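Local atomic coordinates of PFC0360w protein (Plasmodium falciparum, PDB entry 3NI8), a protein that probably stimulates the ATPase activity of the chaperone Hsp90, as a malaria-parasite member of the AHA1 family of co-chaperones. Residues I77-F89 with C95-V107. Residues are numbered along the deposited sequence; the frame is centred on the assembly and turned at random. Where two conformers were deposited one is given.
With IPA (isopropyl alcohol), chain B.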
loop_
_atom_site.group_PDB
_atom_site.type_symbol
_atom_site.label_atom_id
_atom_site.label_comp_id
_atom_site.label_asym_id
_atom_site.label_seq_id
_atom_site.Cartn_x
_atom_site.Cartn_y
_atom_site.Cartn_z
ATOM N N ILE A 77 -5.639 -5.683 11.058
ATOM C CA ILE A 77 -4.215 -5.992 11.202
ATOM C C ILE A 77 -4.046 -7.396 11.730
ATOM O O ILE A 77 -4.136 -7.619 12.943
ATOM C CB ILE A 77 -3.463 -4.997 12.120
ATOM C CG1 ILE A 77 -3.521 -3.580 11.541
ATOM C CG2 ILE A 77 -2.006 -5.429 12.244
ATOM C CD1 ILE A 77 -3.358 -2.512 12.557
ATOM N N THR A 78 -3.812 -8.325 10.796
ATOM C CA THR A 78 -3.547 -9.731 11.102
ATOM C C THR A 78 -2.077 -10.043 10.799
ATOM O O THR A 78 -1.741 -10.506 9.709
ATOM C CB THR A 78 -4.462 -10.672 10.276
ATOM O OG1 THR A 78 -5.794 -10.132 10.202
ATOM C CG2 THR A 78 -4.512 -12.090 10.901
ATOM N N LYS A 79 -1.205 -9.752 11.758
ATOM C CA LYS A 79 0.248 -9.925 11.613
ATOM C C LYS A 79 0.671 -11.392 11.604
ATOM O O LYS A 79 0.222 -12.143 12.487
ATOM C CB LYS A 79 0.972 -9.226 12.775
ATOM C CG LYS A 79 2.517 -9.203 12.662
ATOM C CD LYS A 79 3.118 -8.130 13.571
ATOM C CE LYS A 79 4.641 -8.253 13.696
ATOM N NZ LYS A 79 5.155 -7.040 14.416
ATOM N N PRO A 80 1.547 -11.805 10.643
ATOM C CA PRO A 80 2.131 -11.054 9.506
ATOM C C PRO A 80 1.510 -11.336 8.102
ATOM O O PRO A 80 2.172 -11.131 7.063
ATOM C CB PRO A 80 3.599 -11.522 9.528
ATOM C CG PRO A 80 3.510 -12.981 9.952
ATOM C CD PRO A 80 2.228 -13.113 10.809
ATOM N N HIS A 81 0.250 -11.771 8.096
ATOM C CA HIS A 81 -0.391 -12.340 6.908
ATOM C C HIS A 81 -1.250 -11.378 6.076
ATOM O O HIS A 81 -1.287 -11.487 4.846
ATOM C CB HIS A 81 -1.215 -13.569 7.305
ATOM C CG HIS A 81 -0.381 -14.731 7.744
ATOM N ND1 HIS A 81 -0.468 -15.282 9.006
ATOM C CD2 HIS A 81 0.573 -15.439 7.090
ATOM C CE1 HIS A 81 0.386 -16.286 9.105
ATOM N NE2 HIS A 81 1.033 -16.398 7.957
ATOM N N LYS A 82 -1.927 -10.447 6.743
ATOM C CA LYS A 82 -2.920 -9.573 6.087
ATOM C C LYS A 82 -3.040 -8.212 6.769
ATOM O O LYS A 82 -2.955 -8.089 8.014
ATOM C CB LYS A 82 -4.310 -10.238 6.102
ATOM C CG LYS A 82 -5.155 -10.135 4.846
ATOM C CD LYS A 82 -6.640 -10.364 5.175
ATOM C CE LYS A 82 -7.405 -11.160 4.105
ATOM N NZ LYS A 82 -8.799 -10.581 3.760
ATOM N N ILE A 83 -3.242 -7.194 5.942
ATOM C CA ILE A 83 -3.733 -5.896 6.384
ATOM C C ILE A 83 -4.847 -5.445 5.438
ATOM O O ILE A 83 -4.898 -5.866 4.301
ATOM C CB ILE A 83 -2.615 -4.815 6.512
ATOM C CG1 ILE A 83 -1.672 -4.845 5.314
ATOM C CG2 ILE A 83 -1.820 -5.018 7.770
ATOM C CD1 ILE A 83 -0.677 -3.701 5.293
ATOM N N VAL A 84 -5.765 -4.641 5.959
ATOM C CA VAL A 84 -6.842 -4.013 5.185
ATOM C C VAL A 84 -6.897 -2.541 5.585
ATOM O O VAL A 84 -6.746 -2.198 6.763
ATOM C CB VAL A 84 -8.229 -4.673 5.444
ATOM C CG1 VAL A 84 -9.293 -4.066 4.504
ATOM C CG2 VAL A 84 -8.158 -6.195 5.283
ATOM N N GLU A 85 -7.129 -1.678 4.606
ATOM C CA GLU A 85 -7.094 -0.223 4.827
ATOM C C GLU A 85 -8.233 0.464 4.115
ATOM O O GLU A 85 -8.622 0.022 3.039
ATOM C CB GLU A 85 -5.785 0.367 4.272
ATOM C CG GLU A 85 -4.534 -0.244 4.898
ATOM C CD GLU A 85 -3.260 0.146 4.189
ATOM O OE1 GLU A 85 -3.296 0.815 3.131
ATOM O OE2 GLU A 85 -2.202 -0.243 4.696
ATOM N N LYS A 86 -8.757 1.535 4.721
ATOM C CA LYS A 86 -9.344 2.652 3.951
ATOM C C LYS A 86 -8.153 3.474 3.432
ATOM O O LYS A 86 -7.150 3.613 4.125
ATOM C CB LYS A 86 -10.227 3.546 4.818
ATOM C CG LYS A 86 -11.296 2.823 5.649
ATOM C CD LYS A 86 -12.665 3.526 5.553
ATOM C CE LYS A 86 -12.686 4.869 6.277
ATOM N NZ LYS A 86 -12.464 4.631 7.733
ATOM N N TRP A 87 -8.268 4.028 2.237
ATOM C CA TRP A 87 -7.124 4.584 1.516
ATOM C C TRP A 87 -7.620 5.567 0.465
ATOM O O TRP A 87 -8.436 5.210 -0.392
ATOM C CB TRP A 87 -6.392 3.428 0.820
ATOM C CG TRP A 87 -5.011 3.710 0.228
ATOM C CD1 TRP A 87 -3.799 3.325 0.760
ATOM C CD2 TRP A 87 -4.706 4.372 -1.015
ATOM N NE1 TRP A 87 -2.767 3.710 -0.073
ATOM C CE2 TRP A 87 -3.289 4.349 -1.168
ATOM C CE3 TRP A 87 -5.483 4.978 -2.013
ATOM C CZ2 TRP A 87 -2.634 4.922 -2.282
ATOM C CZ3 TRP A 87 -4.841 5.544 -3.122
ATOM C CH2 TRP A 87 -3.421 5.508 -3.248
ATOM N N LYS A 88 -7.118 6.796 0.515
ATOM C CA LYS A 88 -7.427 7.788 -0.523
ATOM C C LYS A 88 -6.229 8.699 -0.803
ATOM O O LYS A 88 -5.329 8.806 0.027
ATOM C CB LYS A 88 -8.668 8.624 -0.146
ATOM C CG LYS A 88 -8.437 9.559 1.051
ATOM C CD LYS A 88 -9.717 10.207 1.596
ATOM C CE LYS A 88 -10.282 11.239 0.641
ATOM N NZ LYS A 88 -11.767 11.218 0.732
ATOM N N PHE A 89 -6.207 9.303 -1.992
ATOM C CA PHE A 89 -5.428 10.513 -2.241
ATOM C C PHE A 89 -6.272 11.659 -1.688
ATOM O O PHE A 89 -7.509 11.604 -1.744
ATOM C CB PHE A 89 -5.224 10.741 -3.729
ATOM C CG PHE A 89 -4.190 9.855 -4.367
ATOM C CD1 PHE A 89 -2.827 10.151 -4.257
ATOM C CD2 PHE A 89 -4.579 8.770 -5.144
ATOM C CE1 PHE A 89 -1.867 9.344 -4.868
ATOM C CE2 PHE A 89 -3.625 7.946 -5.770
ATOM C CZ PHE A 89 -2.276 8.225 -5.631
ATOM N N CYS A 95 -15.888 12.279 0.786
ATOM C CA CYS A 95 -16.543 11.003 1.079
ATOM C C CYS A 95 -15.804 9.760 0.563
ATOM O O CYS A 95 -15.828 8.711 1.216
ATOM C CB CYS A 95 -17.988 10.997 0.525
ATOM S SG CYS A 95 -19.339 11.268 1.770
ATOM N N ASP A 96 -15.170 9.867 -0.604
ATOM C CA ASP A 96 -14.595 8.689 -1.280
ATOM C C ASP A 96 -13.367 8.080 -0.576
ATOM O O ASP A 96 -12.441 8.783 -0.177
ATOM C CB ASP A 96 -14.327 8.989 -2.751
ATOM C CG ASP A 96 -15.613 9.212 -3.545
ATOM O OD1 ASP A 96 -16.716 8.980 -2.995
ATOM O OD2 ASP A 96 -15.532 9.610 -4.730
ATOM N N TYR A 97 -13.415 6.766 -0.378
ATOM C CA TYR A 97 -12.323 5.991 0.205
ATOM C C TYR A 97 -12.233 4.671 -0.545
ATOM O O TYR A 97 -13.230 3.962 -0.668
ATOM C CB TYR A 97 -12.603 5.697 1.679
ATOM C CG TYR A 97 -11.945 6.641 2.658
ATOM C CD1 TYR A 97 -10.576 6.528 2.961
ATOM C CD2 TYR A 97 -12.684 7.654 3.293
ATOM C CE1 TYR A 97 -9.952 7.403 3.877
ATOM C CE2 TYR A 97 -12.066 8.544 4.212
ATOM C CZ TYR A 97 -10.705 8.397 4.499
ATOM O OH TYR A 97 -10.098 9.249 5.399
ATOM N N SER A 98 -11.053 4.329 -1.045
ATOM C CA SER A 98 -10.877 3.016 -1.641
ATOM C C SER A 98 -10.533 1.992 -0.544
ATOM O O SER A 98 -10.381 2.350 0.634
ATOM C CB SER A 98 -9.808 3.065 -2.735
ATOM O OG SER A 98 -8.525 3.212 -2.160
ATOM N N THR A 99 -10.414 0.727 -0.934
ATOM C CA THR A 99 -10.033 -0.328 -0.016
ATOM C C THR A 99 -8.782 -0.986 -0.545
ATOM O O THR A 99 -8.745 -1.440 -1.706
ATOM C CB THR A 99 -11.131 -1.396 0.079
ATOM O OG1 THR A 99 -12.345 -0.784 0.513
ATOM C CG2 THR A 99 -10.766 -2.500 1.041
ATOM N N VAL A 100 -7.751 -1.024 0.295
ATOM C CA VAL A 100 -6.543 -1.755 -0.031
ATOM C C VAL A 100 -6.426 -2.973 0.890
ATOM O O VAL A 100 -6.532 -2.865 2.109
ATOM C CB VAL A 100 -5.273 -0.856 0.051
ATOM C CG1 VAL A 100 -3.984 -1.707 -0.131
ATOM C CG2 VAL A 100 -5.326 0.262 -0.992
ATOM N N THR A 101 -6.234 -4.135 0.290
ATOM C CA THR A 101 -6.009 -5.365 1.042
ATOM C C THR A 101 -4.656 -5.901 0.609
ATOM O O THR A 101 -4.373 -5.960 -0.595
ATOM C CB THR A 101 -7.087 -6.417 0.702
ATOM O OG1 THR A 101 -8.387 -5.878 0.999
ATOM C CG2 THR A 101 -6.853 -7.703 1.468
ATOM N N VAL A 102 -3.813 -6.275 1.559
ATOM C CA VAL A 102 -2.494 -6.776 1.204
ATOM C C VAL A 102 -2.287 -8.088 1.928
ATOM O O VAL A 102 -2.400 -8.157 3.155
ATOM C CB VAL A 102 -1.331 -5.780 1.548
ATOM C CG1 VAL A 102 -0.032 -6.139 0.748
ATOM C CG2 VAL A 102 -1.723 -4.315 1.294
ATOM N N GLU A 103 -2.031 -9.135 1.156
ATOM C CA GLU A 103 -1.758 -10.446 1.699
ATOM C C GLU A 103 -0.286 -10.795 1.499
ATOM O O GLU A 103 0.302 -10.527 0.427
ATOM C CB GLU A 103 -2.655 -11.501 1.045
ATOM C CG GLU A 103 -4.141 -11.335 1.345
ATOM C CD GLU A 103 -5.023 -12.137 0.387
ATOM O OE1 GLU A 103 -5.587 -11.508 -0.540
ATOM O OE2 GLU A 103 -5.119 -13.388 0.535
ATOM N N PHE A 104 0.290 -11.377 2.554
ATOM C CA PHE A 104 1.655 -11.871 2.578
ATOM C C PHE A 104 1.612 -13.356 2.848
ATOM O O PHE A 104 1.496 -13.786 4.004
ATOM C CB PHE A 104 2.418 -11.173 3.686
ATOM C CG PHE A 104 2.239 -9.684 3.683
ATOM C CD1 PHE A 104 2.967 -8.890 2.813
ATOM C CD2 PHE A 104 1.328 -9.081 4.541
ATOM C CE1 PHE A 104 2.810 -7.529 2.812
ATOM C CE2 PHE A 104 1.158 -7.735 4.533
ATOM C CZ PHE A 104 1.908 -6.947 3.665
ATOM N N ILE A 105 1.696 -14.143 1.781
ATOM C CA ILE A 105 1.481 -15.581 1.851
ATOM C C ILE A 105 2.803 -16.329 1.763
ATOM O O ILE A 105 3.561 -16.168 0.805
ATOM C CB ILE A 105 0.554 -16.037 0.681
ATOM C CG1 ILE A 105 -0.826 -15.335 0.755
ATOM C CG2 ILE A 105 0.439 -17.585 0.619
ATOM C CD1 ILE A 105 -1.458 -15.062 -0.633
ATOM N N SER A 106 3.086 -17.169 2.755
ATOM C CA SER A 106 4.331 -17.955 2.769
ATOM C C SER A 106 4.328 -19.103 1.751
ATOM O O SER A 106 3.656 -20.122 1.951
ATOM C CB SER A 106 4.596 -18.504 4.168
ATOM O OG SER A 106 5.854 -19.157 4.217
ATOM N N VAL A 107 5.080 -18.927 0.664
ATOM C CA VAL A 107 5.172 -19.919 -0.405
ATOM C C VAL A 107 6.020 -21.078 0.132
ATOM O O VAL A 107 5.604 -22.247 0.114
ATOM C CB VAL A 107 5.774 -19.323 -1.706
ATOM C CG1 VAL A 107 6.218 -20.432 -2.671
ATOM C CG2 VAL A 107 4.764 -18.414 -2.399
HETATM C C1 IPA B . 0.522 2.418 4.861
HETATM C C2 IPA B . -0.001 1.519 3.734
HETATM C C3 IPA B . 0.495 1.865 2.329
HETATM O O2 IPA B . 0.258 0.174 4.046
#
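The phenol ring of Y97 is sandwiched between two lysine chains of the facing strand. K88 lays CD over one face, 3.7 Å from the centroid of the Y97 ring, while K86 brings CE over the opposite face, nearly above its centre. The ammonium of K88 lies over the same face as CD, with NZ 4.7 Å from the Y97 centroid, a cation-pi contact. It also donates to D96 O at 2.7 Å and to N93 O in the connecting loop; the K86 ammonium goes on to a salt bridge with E73.

Past the tyrosine, residues 82-89 and 98-106 exemplify an antiparallel hairpin whose side chains alternate between two faces. On the W87 face, S98 sets OG between its backbone N and carbonyl carbon (chi1 72°), from where OG lies 2.7 Å from W87 O; S98 N and OG grip that oxygen from opposite faces of its carbonyl plane. OG also bonds to H118 NE2 of strand 111-119, whose ring meets W87 edge-to-face. V100 then puts CG2 over one face of the W87 indole, 3.7 Å from W87 CG. Farther along, CG1 of I83 lies beside CB of V102 and meets the edge of the F104 ring. E85, extended beyond CG, reaches an isopropyl alcohol, probably from the crystallisation liquor, which also bonds to F38 O. The other face carries paired K82 and E103, their chains side by side with CG atoms 3.8 Å apart, then V84 and T101.

A classic bulge, with H81 and K82 both facing T78, leads into the hairpin. Strands 70-78 and 111-119 flank it in the antiparallel sheet, and F35 and F38 of helix 31-39 pack on I83 and L34 on F104, consistent with an SRPBCC-type Aha1 domain.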